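Side-chain contacts in pyridoxine 4-oxidase (Mesorhizobium loti, PDB 4HA6), which probably oxidises pyridoxine at its 4-hydroxymethyl group to the aldehyde pyridoxal, using bound FAD, as an oxidase of the GMC oxidoreductase family: residues D99-A102 with W103-A106; E413-G416 with W417-R420. All blocks are in the same frame, centred on the assembly; numbering follows the deposited sequence.

Contact 1: residues D99-A102 with W103-A106; sequences DFQA and WVDA
Phe100 and Trp103, both buried on one side of their helix, pack as a T-shaped (edge-to-face) pair: the CD1-CE1 edge of the phenylalanine meets a face of the indole over its six-membered ring. The centroids of the Phe100 ring and the Trp103 six-membered ring are 5.0 Å apart. Their planes stand at 74°. The closest approach of the two side chains is Phe100 CD1 to Trp103 CE3, 3.9 Å. Each side chain leaves its CA with CG opposite the carbonyl carbon, which lays the two alongside each other, pointing the same way. Beyond the pair, Trp114, Leu117 and Phe121 of helix 114-124 pack on Phe100, while the indole rests on Met481 and gives its NE1 hydrogen to Asn483 O, a use of the polar edge that a plain hydrocarbon ring lacks. A leucine in place of Trp103 would probably leave the Phe100 edge without its aromatic face and Asn483 O without this donor.

The backbone is regular alpha-helix, part of helix 97-107 in the FAD-binding GMC fold, with i to i+4 bonds such as Asp105 N to Gln101 O at 3.0 Å.

The same spacing brings Gln101 and Asp105 together on the exposed side, where an amide N-H suits a carboxylate acceptor. The Gln101 side chain first runs out with CG opposite the backbone N (chi1 -180°), then doubles back at chi2, carrying NE2 to 2.9 Å from Asp105 OD1. This hydrogen bond lies in the amide plane yet reaches the carboxylate from above its plane, at an N-H...O angle of 144°.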
loop_
_atom_site.group_PDB
_atom_site.type_symbol
_atom_site.label_atom_id
_atom_site.label_comp_id
_atom_site.label_asym_id
_atom_site.label_seq_id
_atom_site.Cartn_x
_atom_site.Cartn_y
_atom_site.Cartn_z
ATOM N N ASP A 99 13.268 -4.043 -7.323
ATOM C CA ASP A 99 12.681 -3.122 -6.335
ATOM C C ASP A 99 13.399 -3.299 -5.009
ATOM O O ASP A 99 13.673 -2.338 -4.292
ATOM C CB ASP A 99 11.196 -3.417 -6.076
ATOM C CG ASP A 99 10.319 -3.254 -7.301
ATOM O OD1 ASP A 99 10.764 -2.648 -8.299
ATOM O OD2 ASP A 99 9.146 -3.715 -7.247
ATOM N N PHE A 100 13.678 -4.554 -4.677
ATOM C CA PHE A 100 14.251 -4.891 -3.384
ATOM C C PHE A 100 15.769 -4.738 -3.377
ATOM O O PHE A 100 16.365 -4.525 -2.320
ATOM C CB PHE A 100 13.804 -6.289 -2.954
ATOM C CG PHE A 100 12.324 -6.401 -2.765
ATOM C CD1 PHE A 100 11.717 -5.882 -1.626
ATOM C CD2 PHE A 100 11.529 -7.001 -3.738
ATOM C CE1 PHE A 100 10.341 -5.973 -1.449
ATOM C CE2 PHE A 100 10.147 -7.101 -3.566
ATOM C CZ PHE A 100 9.553 -6.583 -2.433
ATOM N N GLN A 101 16.391 -4.811 -4.556
ATOM C CA GLN A 101 17.807 -4.499 -4.664
ATOM C C GLN A 101 18.063 -3.089 -4.150
ATOM O O GLN A 101 19.073 -2.834 -3.489
ATOM C CB GLN A 101 18.304 -4.627 -6.112
ATOM C CG GLN A 101 19.800 -4.311 -6.266
ATOM C CD GLN A 101 20.684 -5.220 -5.414
ATOM O OE1 GLN A 101 20.580 -6.448 -5.484
ATOM N NE2 GLN A 101 21.552 -4.620 -4.598
ATOM N N ALA A 102 17.144 -2.175 -4.454
ATOM C CA ALA A 102 17.244 -0.804 -3.970
ATOM C C ALA A 102 17.126 -0.729 -2.444
ATOM O O ALA A 102 17.734 0.145 -1.820
ATOM C CB ALA A 102 16.203 0.085 -4.644
ATOM N N TRP A 103 16.340 -1.627 -1.845
ATOM C CA TRP A 103 16.250 -1.688 -0.380
ATOM C C TRP A 103 17.574 -2.145 0.222
ATOM O O TRP A 103 17.960 -1.694 1.312
ATOM C CB TRP A 103 15.159 -2.666 0.089
ATOM C CG TRP A 103 13.737 -2.213 -0.148
ATOM C CD1 TRP A 103 13.309 -1.261 -1.025
ATOM C CD2 TRP A 103 12.560 -2.711 0.515
ATOM N NE1 TRP A 103 11.943 -1.133 -0.955
ATOM C CE2 TRP A 103 11.458 -2.008 -0.009
ATOM C CE3 TRP A 103 12.338 -3.668 1.520
ATOM C CZ2 TRP A 103 10.144 -2.241 0.425
ATOM C CZ3 TRP A 103 11.031 -3.907 1.942
ATOM C CH2 TRP A 103 9.953 -3.196 1.397
ATOM N N VAL A 104 18.251 -3.058 -0.483
ATOM C CA VAL A 104 19.542 -3.588 -0.036
ATOM C C VAL A 104 20.595 -2.491 -0.071
ATOM O O VAL A 104 21.334 -2.292 0.901
ATOM C CB VAL A 104 20.015 -4.760 -0.919
ATOM C CG1 VAL A 104 21.430 -5.165 -0.561
ATOM C CG2 VAL A 104 19.091 -5.947 -0.753
ATOM N N ASP A 105 20.672 -1.802 -1.206
ATOM C CA ASP A 105 21.578 -0.673 -1.352
ATOM C C ASP A 105 21.300 0.378 -0.269
ATOM O O ASP A 105 22.222 0.892 0.346
ATOM C CB ASP A 105 21.434 -0.050 -2.745
ATOM C CG ASP A 105 21.723 -1.045 -3.866
ATOM O OD1 ASP A 105 22.380 -2.078 -3.605
ATOM O OD2 ASP A 105 21.286 -0.799 -5.008
ATOM N N ALA A 106 20.027 0.685 -0.032
ATOM C CA ALA A 106 19.665 1.713 0.950
ATOM C C ALA A 106 19.995 1.275 2.379
ATOM O O ALA A 106 20.522 2.057 3.178
ATOM C CB ALA A 106 18.166 2.080 0.819
#

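Contact 2: residues E413-G416 with W417-R420; sequences ELAG and WRER
Trp417 N and Arg418 N, two consecutive backbone amides, both donate to one carbonyl oxygen, Leu414 O, each at 2.9 Å. The first bond closes a type I beta turn at 414-417, and the second adds an i to i+4 bond. The turn takes the chain from the 3-10 segment at 413-414 into strand 418-421, whose pairing with strand 293-302 includes a classic beta bulge where Glu419 and Arg420 both face Ala301. The two donors use the oxygen differently: Arg418 N comes almost straight on, with a C=O...N angle of 165°, whereas Trp417 N stands well above the carbonyl plane.

Arg418 then folds back over the turn. Its CG is anti to the backbone N (chi1 -178°), and after an extended start the chain bends at chi3 (64°), bringing the guanidinium obliquely against the backbone of Leu414 and Ala415. NH1 of Arg418 lies 4.0 Å from Leu414 CB. The small methyl of Ala415 leaves room for Arg418 NH2 beside it, 3.9 Å from Ala415 CB. The polar grip comes from elsewhere: NH1 donates to the carbonyl oxygens of Gly409 and Arg411, so the long arginine joins the start of the strand to the C-terminal end of helix 392-409 and the residues just after it.

Leu414, buried and apolar, suits the side of the turn that faces Leu153 and Ala156 of helix 152-163. Trp417 uses its large indole to span Pro152, Pro307 and Tyr356. Gly416 O accepts a hydrogen bond from Arg303 NH2. Across the turn's mouth one water donates two hydrogen bonds, to Ala415 O at 2.6 Å and to Arg418 O at 2.8 Å.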
loop_
_atom_site.group_PDB
_atom_site.type_symbol
_atom_site.label_atom_id
_atom_site.label_comp_id
_atom_site.label_asym_id
_atom_site.label_seq_id
_atom_site.Cartn_x
_atom_site.Cartn_y
_atom_site.Cartn_z
ATOM N N GLU A 413 -8.082 -6.745 -30.640
ATOM C CA GLU A 413 -8.488 -7.697 -29.603
ATOM C C GLU A 413 -9.555 -7.128 -28.669
ATOM O O GLU A 413 -10.209 -7.882 -27.941
ATOM C CB GLU A 413 -7.275 -8.158 -28.789
ATOM C CG GLU A 413 -6.304 -9.050 -29.569
ATOM C CD GLU A 413 -5.471 -8.283 -30.589
ATOM O OE1 GLU A 413 -4.800 -8.943 -31.406
ATOM O OE2 GLU A 413 -5.473 -7.032 -30.574
ATOM N N LEU A 414 -9.729 -5.808 -28.691
ATOM C CA LEU A 414 -10.752 -5.147 -27.859
ATOM C C LEU A 414 -11.908 -4.560 -28.695
ATOM O O LEU A 414 -12.817 -3.924 -28.158
ATOM C CB LEU A 414 -10.113 -4.057 -26.985
ATOM C CG LEU A 414 -9.491 -4.464 -25.647
ATOM C CD1 LEU A 414 -8.567 -3.361 -25.153
ATOM C CD2 LEU A 414 -10.562 -4.748 -24.605
ATOM N N ALA A 415 -11.867 -4.799 -30.005
ATOM C CA ALA A 415 -12.879 -4.307 -30.931
ATOM C C ALA A 415 -14.282 -4.826 -30.616
ATOM O O ALA A 415 -15.282 -4.206 -30.998
ATOM C CB ALA A 415 -12.499 -4.674 -32.354
ATOM N N GLY A 416 -14.367 -5.959 -29.932
ATOM C CA GLY A 416 -15.666 -6.482 -29.541
ATOM C C GLY A 416 -16.299 -5.645 -28.438
ATOM O O GLY A 416 -17.529 -5.640 -28.268
ATOM N N TRP A 417 -15.468 -4.925 -27.686
ATOM C CA TRP A 417 -15.978 -4.157 -26.546
ATOM C C TRP A 417 -16.012 -2.660 -26.801
ATOM O O TRP A 417 -16.871 -1.953 -26.259
ATOM C CB TRP A 417 -15.145 -4.443 -25.290
ATOM C CG TRP A 417 -15.408 -5.788 -24.748
ATOM C CD1 TRP A 417 -14.708 -6.937 -25.005
ATOM C CD2 TRP A 417 -16.472 -6.151 -23.871
ATOM N NE1 TRP A 417 -15.283 -7.995 -24.334
ATOM C CE2 TRP A 417 -16.368 -7.534 -23.630
ATOM C CE3 TRP A 417 -17.509 -5.439 -23.267
ATOM C CZ2 TRP A 417 -17.261 -8.216 -22.804
ATOM C CZ3 TRP A 417 -18.387 -6.111 -22.449
ATOM C CH2 TRP A 417 -18.260 -7.483 -22.221
ATOM N N ARG A 418 -15.074 -2.190 -27.624
ATOM C CA ARG A 418 -14.820 -0.765 -27.794
ATOM C C ARG A 418 -15.777 -0.147 -28.804
ATOM O O ARG A 418 -15.865 -0.607 -29.939
ATOM C CB ARG A 418 -13.359 -0.556 -28.254
ATOM C CG ARG A 418 -12.943 0.904 -28.425
ATOM C CD ARG A 418 -11.548 1.040 -29.077
ATOM N NE ARG A 418 -11.537 0.506 -30.444
ATOM C CZ ARG A 418 -10.942 -0.629 -30.801
ATOM N NH1 ARG A 418 -10.282 -1.349 -29.902
ATOM N NH2 ARG A 418 -10.992 -1.043 -32.059
ATOM N N GLU A 419 -16.499 0.892 -28.402
ATOM C CA GLU A 419 -17.271 1.665 -29.376
ATOM C C GLU A 419 -16.368 2.798 -29.879
ATOM O O GLU A 419 -16.178 2.972 -31.088
ATOM C CB GLU A 419 -18.583 2.181 -28.757
ATOM C CG GLU A 419 -19.221 3.375 -29.463
ATOM C CD GLU A 419 -19.974 3.002 -30.727
ATOM O OE1 GLU A 419 -20.028 1.799 -31.074
ATOM O OE2 GLU A 419 -20.520 3.925 -31.373
ATOM N N ARG A 420 -15.781 3.531 -28.936
ATOM C CA ARG A 420 -14.790 4.566 -29.233
ATOM C C ARG A 420 -14.180 5.083 -27.932
ATOM O O ARG A 420 -14.740 4.873 -26.845
ATOM C CB ARG A 420 -15.427 5.741 -29.973
ATOM C CG ARG A 420 -16.441 6.496 -29.125
ATOM C CD ARG A 420 -16.763 7.863 -29.720
ATOM N NE ARG A 420 -17.512 8.699 -28.783
ATOM C CZ ARG A 420 -18.813 8.564 -28.540
ATOM N NH1 ARG A 420 -19.510 7.621 -29.163
ATOM N NH2 ARG A 420 -19.422 9.367 -27.673
HETATM O O HOH W 1 -15.420 -2.005 -32.324
#

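Contacts 1 and 2 lie in separate parts of the chain, one after the other in sequence, with centres about 41 Å apart and nearest atoms about 25 Å apart, so they do not touch. Contact 1 is the one nearer the cofactor: the side chain of Trp103 comes within about 11 Å of the bound FAD and about 8 Å of the side chain of Ala478, an FAD-binding residue, while that of Asp99 is about 14 Å from the bound pyridoxamine. The centre of contact 2, at the surface and away from the annotated sites, is about 32 Å from the centre of the chain. Neither contact touches the flavin or the pyridoxamine.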